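Local coordinates for DNA protection during starvation protein (Agrobacterium tumefaciens, PDB 1O9R) that oxidises and stores iron in a hollow shell of twelve subunits, protecting DNA from oxidative damage without binding it, at residues I19-E24 / D126-A131; A27-L32 / N119-A124; V74-T79 / A131-T136; E112-V117 / R145-S150. All coordinates share one frame; numbering follows the deposited sequence.

Contact 1: I19-E24 / D126-A131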
# COMPACT_ATOMS: atom_id res chain seq x y z
N ILE A 19 -4.92 38.34 -8.30
CA ILE A 19 -6.20 37.67 -8.57
C ILE A 19 -6.50 37.69 -10.05
O ILE A 19 -6.96 36.70 -10.63
CB ILE A 19 -7.31 38.35 -7.72
CG1 ILE A 19 -7.10 37.91 -6.25
CG2 ILE A 19 -8.70 37.99 -8.25
CD1 ILE A 19 -7.97 38.78 -5.32
N GLY A 20 -6.28 38.84 -10.75
CA GLY A 20 -6.54 38.88 -12.19
C GLY A 20 -5.70 37.90 -13.00
O GLY A 20 -6.18 37.22 -13.89
N ILE A 21 -4.40 37.81 -12.63
CA ILE A 21 -3.49 36.88 -13.29
C ILE A 21 -3.97 35.43 -13.05
O ILE A 21 -3.94 34.63 -14.00
CB ILE A 21 -2.07 37.08 -12.76
CG1 ILE A 21 -1.53 38.49 -13.13
CG2 ILE A 21 -1.11 36.04 -13.31
CD1 ILE A 21 -0.28 38.78 -12.30
N LEU A 22 -4.30 35.09 -11.83
CA LEU A 22 -4.73 33.72 -11.49
C LEU A 22 -6.03 33.39 -12.21
O LEU A 22 -6.06 32.32 -12.81
CB LEU A 22 -4.96 33.67 -9.98
CG LEU A 22 -3.69 33.70 -9.10
CD1 LEU A 22 -3.99 34.12 -7.68
CD2 LEU A 22 -3.08 32.28 -9.12
N ASN A 23 -7.07 34.26 -12.14
CA ASN A 23 -8.31 33.83 -12.81
C ASN A 23 -8.11 33.76 -14.31
O ASN A 23 -8.79 32.94 -14.95
CB ASN A 23 -9.44 34.82 -12.44
CG ASN A 23 -10.22 34.37 -11.23
OD1 ASN A 23 -10.36 33.15 -10.97
ND2 ASN A 23 -10.78 35.27 -10.43
N GLU A 24 -7.29 34.66 -14.88
CA GLU A 24 -7.07 34.51 -16.33
C GLU A 24 -6.43 33.19 -16.69
O GLU A 24 -6.84 32.43 -17.59
CB GLU A 24 -6.18 35.70 -16.75
CG GLU A 24 -5.85 35.61 -18.25
CD GLU A 24 -4.80 36.66 -18.61
OE1 GLU A 24 -3.64 36.55 -18.21
OE2 GLU A 24 -5.25 37.57 -19.31
N ASP A 126 6.54 35.69 -13.82
CA ASP A 126 7.23 37.03 -13.70
C ASP A 126 6.24 38.11 -13.30
O ASP A 126 6.60 38.97 -12.46
CB ASP A 126 7.83 37.37 -15.06
CG ASP A 126 8.92 36.44 -15.55
OD1 ASP A 126 9.46 35.61 -14.78
OD2 ASP A 126 9.27 36.49 -16.74
N ASP A 127 5.02 38.10 -13.80
CA ASP A 127 4.08 39.17 -13.38
C ASP A 127 3.77 39.08 -11.89
O ASP A 127 3.50 40.09 -11.22
CB ASP A 127 2.81 39.18 -14.19
CG ASP A 127 3.04 39.55 -15.65
OD1 ASP A 127 2.29 39.22 -16.57
OD2 ASP A 127 4.10 40.20 -15.90
N SER A 128 3.64 37.83 -11.37
CA SER A 128 3.37 37.68 -9.96
C SER A 128 4.55 38.10 -9.10
O SER A 128 4.28 38.73 -8.03
CB SER A 128 3.09 36.18 -9.62
OG SER A 128 1.95 35.73 -10.28
N ASP A 129 5.76 37.77 -9.51
CA ASP A 129 6.95 38.23 -8.78
C ASP A 129 7.01 39.76 -8.83
O ASP A 129 7.33 40.42 -7.83
CB ASP A 129 8.19 37.74 -9.53
CG ASP A 129 9.49 38.33 -9.02
OD1 ASP A 129 10.09 39.21 -9.69
OD2 ASP A 129 9.91 37.95 -7.93
N GLU A 130 6.71 40.34 -9.99
CA GLU A 130 6.77 41.82 -10.08
C GLU A 130 5.77 42.46 -9.14
O GLU A 130 6.03 43.57 -8.61
CB GLU A 130 6.48 42.17 -11.52
CG GLU A 130 7.71 42.15 -12.43
CD GLU A 130 7.22 42.41 -13.85
OE1 GLU A 130 6.78 43.55 -14.10
OE2 GLU A 130 7.18 41.49 -14.70
N ALA A 131 4.64 41.82 -8.87
CA ALA A 131 3.63 42.33 -7.94
C ALA A 131 4.07 42.11 -6.50
O ALA A 131 3.37 42.66 -5.60
CB ALA A 131 2.27 41.69 -8.20
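I21 points toward the helix turn that carries D127 and S128. Its delta methyl does the touching. CD1 lies 3.6 Å from CB of D127, and it sits over the backbone between the two residues, 4.1 Å from N of S128. CG1 stands opposite the carbonyl carbon (chi1 -64°), and an extended chi2 of 166° pushes CD1 out from helix 12-42. The two side chains approach at a slant. The isoleucine meets the aliphatic base of the aspartate and not its carboxylate. That carboxylate is held through OD1 by a salt bridge to K123, one turn back. S128 shows a similar split. Its OG bonds to the carbonyl of A124 and stays 4.3 Å from CD1 of I21. No hydrogen bond links the two segments. F140 of helix 134-156 touches both I21 and S128. D126, on the same turn, packs on P134 of a neighbouring subunit. The backbones come nearest at I21 and S128, with 7.7 Å between their CA atoms. This is side-by-side packing of two antiparallel helices near one end of the four-helix bundle of the ferritin-like fold.

Contact 2: A27-L32 / N119-A124; sequences ASVIDL and NMIRKA
S28 meets the end of M120, and beside them V29 meets I121. CB of S28 is 3.8 Å from SD of M120, while OG of S28 lies 3.7 Å from the methyl CE. The thioether thus lies alongside the whole serine side chain and touches both of its heavy atoms. M120 reaches over because CG is anti to the backbone N (chi1 163°) and chi2 is extended. The chain then bends at chi3, which is only -24°, and CE turns along the serine. The second pair is looser and purely apolar. CG2 of V29 and CD1 of I121 approach to 4.4 Å.

These pairs join helix 12-42 to helix 103-130, which run antiparallel in the four-helix bundle of the ferritin-like fold. The contact lies about 4 Å, centre to centre, from the middle of the chain. The side chain of V29 is about 8 Å from that of D67, a probable iron ligand.

The next shell sets S28 and I121 in place. OG of S28 is hydrogen-bonded to the backbone N of K92, and I121 is backed by F140, S144 and L147 of helix 134-156. Separately, N119 and R122 link helix 103-130 to the next subunit. NH2 of R122 bonds OD1 of N119 at 2.9 Å. The bond is nearly straight (168°) and lies in both the guanidinium plane and the carbonyl plane. Farther out, D9 of a neighbouring subunit forms a salt bridge with NE of R122, and its backbone N bonds OD1 of N119.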
# COMPACT_ATOMS: atom_id res chain seq x y z
N ALA A 27 -8.77 30.01 -16.40
CA ALA A 27 -9.72 29.72 -17.51
C ALA A 27 -9.01 28.95 -18.63
O ALA A 27 -9.61 28.00 -19.18
CB ALA A 27 -10.26 31.05 -18.10
N SER A 28 -7.80 29.33 -18.99
CA SER A 28 -7.10 28.57 -20.05
C SER A 28 -6.65 27.21 -19.60
O SER A 28 -6.55 26.30 -20.42
CB SER A 28 -5.93 29.40 -20.59
OG SER A 28 -6.42 30.50 -21.38
N VAL A 29 -6.33 27.05 -18.30
CA VAL A 29 -5.91 25.71 -17.80
C VAL A 29 -7.14 24.81 -17.77
O VAL A 29 -7.02 23.62 -18.17
CB VAL A 29 -5.37 25.90 -16.36
CG1 VAL A 29 -5.25 24.54 -15.63
CG2 VAL A 29 -3.99 26.60 -16.36
N ILE A 30 -8.31 25.29 -17.35
CA ILE A 30 -9.50 24.44 -17.43
C ILE A 30 -9.81 24.06 -18.87
O ILE A 30 -10.15 22.90 -19.20
CB ILE A 30 -10.72 25.10 -16.78
CG1 ILE A 30 -10.48 25.27 -15.26
CG2 ILE A 30 -12.03 24.36 -17.04
CD1 ILE A 30 -11.45 26.20 -14.53
N ASP A 31 -9.77 25.04 -19.80
CA ASP A 31 -10.03 24.70 -21.23
C ASP A 31 -9.04 23.65 -21.67
O ASP A 31 -9.41 22.66 -22.33
CB ASP A 31 -9.96 26.03 -22.00
CG ASP A 31 -10.29 25.91 -23.47
OD1 ASP A 31 -10.52 24.82 -24.03
OD2 ASP A 31 -10.34 26.93 -24.17
N LEU A 32 -7.74 23.81 -21.33
CA LEU A 32 -6.77 22.81 -21.75
C LEU A 32 -7.06 21.44 -21.14
O LEU A 32 -6.82 20.45 -21.83
CB LEU A 32 -5.34 23.29 -21.34
CG LEU A 32 -4.22 22.50 -22.04
CD1 LEU A 32 -4.24 22.86 -23.53
CD2 LEU A 32 -2.87 22.90 -21.46
N ASN A 119 3.36 29.08 -22.14
CA ASN A 119 3.96 30.42 -22.22
C ASN A 119 3.17 31.46 -21.45
O ASN A 119 3.76 32.37 -20.84
CB ASN A 119 4.02 30.77 -23.73
CG ASN A 119 5.05 29.93 -24.45
OD1 ASN A 119 6.01 29.38 -23.90
ND2 ASN A 119 4.94 29.78 -25.78
N MET A 120 1.86 31.24 -21.29
CA MET A 120 1.09 32.13 -20.43
C MET A 120 1.55 31.98 -18.97
O MET A 120 1.66 33.00 -18.23
CB MET A 120 -0.38 31.73 -20.48
CG MET A 120 -1.36 32.20 -19.45
SD MET A 120 -3.07 31.71 -19.85
CE MET A 120 -2.83 31.53 -21.69
N ILE A 121 1.75 30.74 -18.53
CA ILE A 121 2.14 30.52 -17.13
C ILE A 121 3.56 30.97 -16.93
O ILE A 121 3.84 31.50 -15.82
CB ILE A 121 1.99 29.00 -16.86
CG1 ILE A 121 0.50 28.58 -16.90
CG2 ILE A 121 2.65 28.65 -15.54
CD1 ILE A 121 -0.45 29.26 -15.95
N ARG A 122 4.47 30.89 -17.90
CA ARG A 122 5.81 31.41 -17.78
C ARG A 122 5.77 32.92 -17.48
O ARG A 122 6.47 33.45 -16.62
CB ARG A 122 6.59 31.15 -19.09
CG ARG A 122 8.09 31.39 -19.08
CD ARG A 122 8.82 31.12 -20.42
NE ARG A 122 8.15 30.18 -21.31
CZ ARG A 122 8.13 28.87 -20.99
NH1 ARG A 122 8.86 28.38 -19.98
NH2 ARG A 122 7.41 28.03 -21.73
N LYS A 123 4.91 33.66 -18.24
CA LYS A 123 4.77 35.11 -17.99
C LYS A 123 4.12 35.37 -16.64
O LYS A 123 4.46 36.34 -15.95
CB LYS A 123 3.89 35.69 -19.14
CG LYS A 123 3.73 37.22 -18.96
CD LYS A 123 3.10 37.77 -20.25
CE LYS A 123 3.08 39.30 -20.13
NZ LYS A 123 2.01 39.79 -19.22
N ALA A 124 3.16 34.52 -16.21
CA ALA A 124 2.51 34.70 -14.92
C ALA A 124 3.50 34.62 -13.78
O ALA A 124 3.27 35.33 -12.78
CB ALA A 124 1.37 33.67 -14.73

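Contact 3: V74-T79 / A131-T136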
# COMPACT_ATOMS: atom_id res chain seq x y z
N VAL A 74 -8.84 32.57 -3.89
CA VAL A 74 -9.68 32.72 -2.70
C VAL A 74 -8.89 33.06 -1.47
O VAL A 74 -9.37 33.80 -0.60
CB VAL A 74 -10.56 31.46 -2.52
CG1 VAL A 74 -11.44 31.33 -3.80
CG2 VAL A 74 -9.95 30.11 -2.41
N GLN A 75 -7.68 32.51 -1.36
CA GLN A 75 -6.80 32.86 -0.25
C GLN A 75 -6.58 34.37 -0.22
O GLN A 75 -6.41 34.90 0.89
CB GLN A 75 -5.43 32.18 -0.40
CG GLN A 75 -5.53 30.67 -0.09
CD GLN A 75 -4.35 29.93 -0.66
OE1 GLN A 75 -3.23 30.41 -0.71
NE2 GLN A 75 -4.60 28.72 -1.21
N LEU A 76 -6.50 35.01 -1.36
CA LEU A 76 -6.25 36.47 -1.43
C LEU A 76 -7.55 37.22 -1.29
O LEU A 76 -7.44 38.46 -1.50
CB LEU A 76 -5.44 36.76 -2.67
CG LEU A 76 -4.07 36.09 -2.74
CD1 LEU A 76 -3.40 36.47 -4.06
CD2 LEU A 76 -3.21 36.47 -1.54
N GLY A 77 -8.69 36.62 -1.01
CA GLY A 77 -9.93 37.38 -0.79
C GLY A 77 -10.75 37.47 -2.06
O GLY A 77 -11.75 38.21 -2.03
N GLY A 78 -10.36 36.88 -3.17
CA GLY A 78 -11.12 36.94 -4.42
C GLY A 78 -12.12 35.80 -4.53
O GLY A 78 -12.32 34.96 -3.65
N THR A 79 -12.71 35.78 -5.72
CA THR A 79 -13.66 34.74 -6.14
C THR A 79 -13.04 33.97 -7.29
O THR A 79 -12.69 34.51 -8.34
CB THR A 79 -14.97 35.41 -6.61
OG1 THR A 79 -15.50 36.15 -5.50
CG2 THR A 79 -15.97 34.34 -7.03
N ALA A 131 4.64 41.82 -8.87
CA ALA A 131 3.63 42.33 -7.94
C ALA A 131 4.07 42.11 -6.50
O ALA A 131 3.37 42.66 -5.60
CB ALA A 131 2.27 41.69 -8.20
N GLY A 132 5.17 41.45 -6.18
CA GLY A 132 5.59 41.28 -4.80
C GLY A 132 4.96 40.06 -4.14
O GLY A 132 4.87 39.99 -2.91
N ASP A 133 4.59 39.07 -4.96
CA ASP A 133 3.92 37.87 -4.39
C ASP A 133 4.70 36.62 -4.78
O ASP A 133 4.29 35.85 -5.73
CB ASP A 133 2.48 37.84 -4.89
CG ASP A 133 1.65 36.72 -4.26
OD1 ASP A 133 2.23 35.94 -3.47
OD2 ASP A 133 0.44 36.66 -4.60
N PRO A 134 5.81 36.31 -4.17
CA PRO A 134 6.57 35.12 -4.51
C PRO A 134 5.80 33.86 -4.17
O PRO A 134 6.14 32.83 -4.81
CB PRO A 134 7.87 35.23 -3.71
CG PRO A 134 7.73 36.40 -2.85
CD PRO A 134 6.48 37.15 -3.14
N THR A 135 4.86 33.83 -3.26
CA THR A 135 4.08 32.62 -2.97
C THR A 135 3.26 32.23 -4.18
O THR A 135 3.25 31.09 -4.68
CB THR A 135 3.24 32.79 -1.73
OG1 THR A 135 4.22 32.99 -0.67
CG2 THR A 135 2.38 31.59 -1.42
N THR A 136 2.58 33.21 -4.79
CA THR A 136 1.81 32.95 -5.98
C THR A 136 2.77 32.66 -7.13
O THR A 136 2.53 31.77 -7.94
CB THR A 136 0.98 34.18 -6.41
OG1 THR A 136 0.01 34.35 -5.40
CG2 THR A 136 0.36 33.93 -7.81
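OD1 of D133, in the carboxylate that L76 touches, is gripped by two groups. T136 N donates to it at 3.1 Å, nearly straight at 167°, from above the carboxylate plane. R72 NH2 adds a salt bridge. OG1 of T136 also bonds NE of R72; its 2.5 Å to OD2 of D133 is unusually short, and the exact length is doubtful. D133 is the N-cap of helix 134-156, and the T136 N bond and the R72 salt bridge should hold its carboxylate firmly. With chi1 at -175°, CG lies opposite the backbone N, which turns the group toward the first helical turn. Against this polar cluster lies the methyl CD1 of L76. It is 3.9 Å from OD2 of D133 and 4.2 Å from OG1 of T136, and the leucine and aspartate side chains come from opposite directions. Each side carries a Schellman motif. G77 ends helix 48-75, and G132 ends the helix before D133; both have positive phi. The contact lies at the end of the bundle, where helix 48-75 stops and helix 134-156 starts. V18 of helix 12-42 packs on L76, D133 and T136, and T135 bonds S144 of a neighbouring subunit.

Contact 4: E112-V117 / R145-S150; sequences ERYGEV and RDLDKS
Apolar packing carries this contact, with L147 and Y114 at its centre. CD2 of L147 lies 4.0 Å from CG1 of V117 and 4.3 Å from CD1 of the Y114 ring. CD1 of L147 is also 4.0 Å from V117 CG1, so the leucine fork straddles that methyl. V117 and L147 cross at about a right angle. A chi1 of 178° sends CG1 of V117 to the leucine fork. The tyrosine ring also rests against S150, whose CB is 3.9 Å from CE1 of Y114.

The polar groups bond away from the interface. OG of S150 turns back to the carbonyl O of D146 at 2.9 Å. This oxygen also accepts from S150 N, and the two donors reach it from opposite faces of its plane. The hydroxyl of Y114 is hydrogen-bonded to T36 of helix 12-42, which ties down the far end of the ring. F58 of helix 48-75 meets the same ring.

Charged pairs of segment 145-150 link it to R122 and to a neighbouring subunit. D148 is bridged to R122 of its own chain and to R72 of the neighbour. K149 pairs with E71, an iron ligand, of that same subunit.

The axes of segments 112-117 and 145-150 pass 9.4 Å apart at 152°, close to antiparallel. Such packing of two successive long helices is typical of the four-helix bundle of ferritin-like proteins.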
# COMPACT_ATOMS: atom_id res chain seq x y z
N GLU A 112 -0.12 23.18 -30.04
CA GLU A 112 -0.40 24.61 -30.09
C GLU A 112 -0.96 25.12 -28.76
O GLU A 112 -0.59 26.21 -28.31
CB GLU A 112 -1.36 24.95 -31.24
CG GLU A 112 -0.75 24.80 -32.63
CD GLU A 112 -1.67 25.31 -33.74
OE1 GLU A 112 -2.82 25.78 -33.50
OE2 GLU A 112 -1.16 25.23 -34.89
N ARG A 113 -1.88 24.34 -28.19
CA ARG A 113 -2.59 24.82 -26.97
C ARG A 113 -1.69 24.69 -25.77
O ARG A 113 -1.75 25.54 -24.88
CB ARG A 113 -3.98 24.15 -26.89
CG ARG A 113 -4.87 24.67 -28.04
CD ARG A 113 -6.09 23.76 -28.22
NE ARG A 113 -6.95 24.30 -29.31
CZ ARG A 113 -6.66 24.14 -30.60
NH1 ARG A 113 -5.61 23.51 -31.06
NH2 ARG A 113 -7.49 24.68 -31.55
N TYR A 114 -1.02 23.55 -25.65
CA TYR A 114 -0.08 23.40 -24.54
C TYR A 114 1.01 24.46 -24.60
O TYR A 114 1.42 24.99 -23.56
CB TYR A 114 0.59 21.98 -24.55
CG TYR A 114 -0.24 20.99 -23.73
CD1 TYR A 114 0.27 20.58 -22.49
CD2 TYR A 114 -1.40 20.46 -24.23
CE1 TYR A 114 -0.52 19.63 -21.77
CE2 TYR A 114 -2.18 19.57 -23.51
CZ TYR A 114 -1.68 19.19 -22.29
OH TYR A 114 -2.45 18.30 -21.51
N GLY A 115 1.51 24.81 -25.80
CA GLY A 115 2.50 25.87 -25.93
C GLY A 115 1.96 27.22 -25.43
O GLY A 115 2.62 27.93 -24.68
N GLU A 116 0.71 27.50 -25.85
CA GLU A 116 0.13 28.78 -25.39
C GLU A 116 -0.03 28.84 -23.88
O GLU A 116 0.33 29.84 -23.21
CB GLU A 116 -1.22 29.03 -26.10
CG GLU A 116 -0.92 29.32 -27.58
CD GLU A 116 -2.14 29.26 -28.45
OE1 GLU A 116 -2.07 29.66 -29.64
OE2 GLU A 116 -3.18 28.80 -27.95
N VAL A 117 -0.50 27.75 -23.27
CA VAL A 117 -0.67 27.77 -21.81
C VAL A 117 0.68 27.72 -21.09
O VAL A 117 0.87 28.47 -20.12
CB VAL A 117 -1.54 26.57 -21.39
CG1 VAL A 117 -1.69 26.57 -19.84
CG2 VAL A 117 -2.93 26.71 -22.02
N ARG A 145 6.85 24.06 -14.56
CA ARG A 145 7.70 22.89 -14.73
C ARG A 145 6.93 21.72 -15.35
O ARG A 145 7.39 21.06 -16.29
CB ARG A 145 8.14 22.42 -13.32
CG ARG A 145 9.33 23.28 -12.94
CD ARG A 145 9.94 22.96 -11.62
NE ARG A 145 10.43 21.55 -11.63
CZ ARG A 145 10.93 21.07 -10.50
NH1 ARG A 145 11.11 21.74 -9.39
NH2 ARG A 145 11.29 19.76 -10.56
N ASP A 146 5.67 21.50 -14.92
CA ASP A 146 4.91 20.37 -15.53
C ASP A 146 4.44 20.78 -16.93
O ASP A 146 4.39 19.89 -17.79
CB ASP A 146 3.71 20.04 -14.63
CG ASP A 146 4.12 19.20 -13.41
OD1 ASP A 146 3.30 19.23 -12.44
OD2 ASP A 146 5.21 18.61 -13.44
N LEU A 147 4.04 22.03 -17.20
CA LEU A 147 3.60 22.38 -18.58
C LEU A 147 4.77 22.24 -19.51
O LEU A 147 4.54 21.80 -20.67
CB LEU A 147 3.04 23.80 -18.59
CG LEU A 147 1.58 23.84 -18.08
CD1 LEU A 147 1.27 25.22 -17.51
CD2 LEU A 147 0.68 23.41 -19.25
N ASP A 148 5.95 22.73 -19.16
CA ASP A 148 7.08 22.64 -20.09
C ASP A 148 7.48 21.21 -20.35
O ASP A 148 7.90 20.91 -21.47
CB ASP A 148 8.29 23.46 -19.55
CG ASP A 148 8.14 24.95 -19.80
OD1 ASP A 148 9.16 25.62 -19.45
OD2 ASP A 148 7.13 25.46 -20.29
N LYS A 149 7.40 20.36 -19.32
CA LYS A 149 7.72 18.93 -19.58
C LYS A 149 6.62 18.30 -20.44
O LYS A 149 7.02 17.49 -21.30
CB LYS A 149 7.89 18.23 -18.21
CG LYS A 149 8.16 16.75 -18.36
CD LYS A 149 8.54 16.12 -17.01
CE LYS A 149 8.70 14.61 -17.24
NZ LYS A 149 9.37 14.02 -16.02
N SER A 150 5.38 18.61 -20.17
CA SER A 150 4.30 18.02 -21.00
C SER A 150 4.40 18.47 -22.45
O SER A 150 4.23 17.70 -23.40
CB SER A 150 2.94 18.34 -20.42
OG SER A 150 2.80 17.90 -19.09

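Overall arrangement
Contacts 1 and 2 join the same two helices, 12-42 and 103-130, and touch each other through I21 and A124. Contact 2 is buried near the middle of the chain, while contact 1 is only partly buried and lies nearer the bundle end. Both mix aliphatic groups with a serine or an aspartate base. Contact 3 is farther out still but buried, and sets a leucine methyl against a helix-capping carboxylate. It shares A131 with contact 1. Contact 4 pairs helix 103-130 with helix 134-156, is mainly apolar and buries the most surface. It meets contact 2 through the R122-D148 salt bridge and through I121 against L147. Contacts 3 and 4 lie about 23 Å apart, centre to centre.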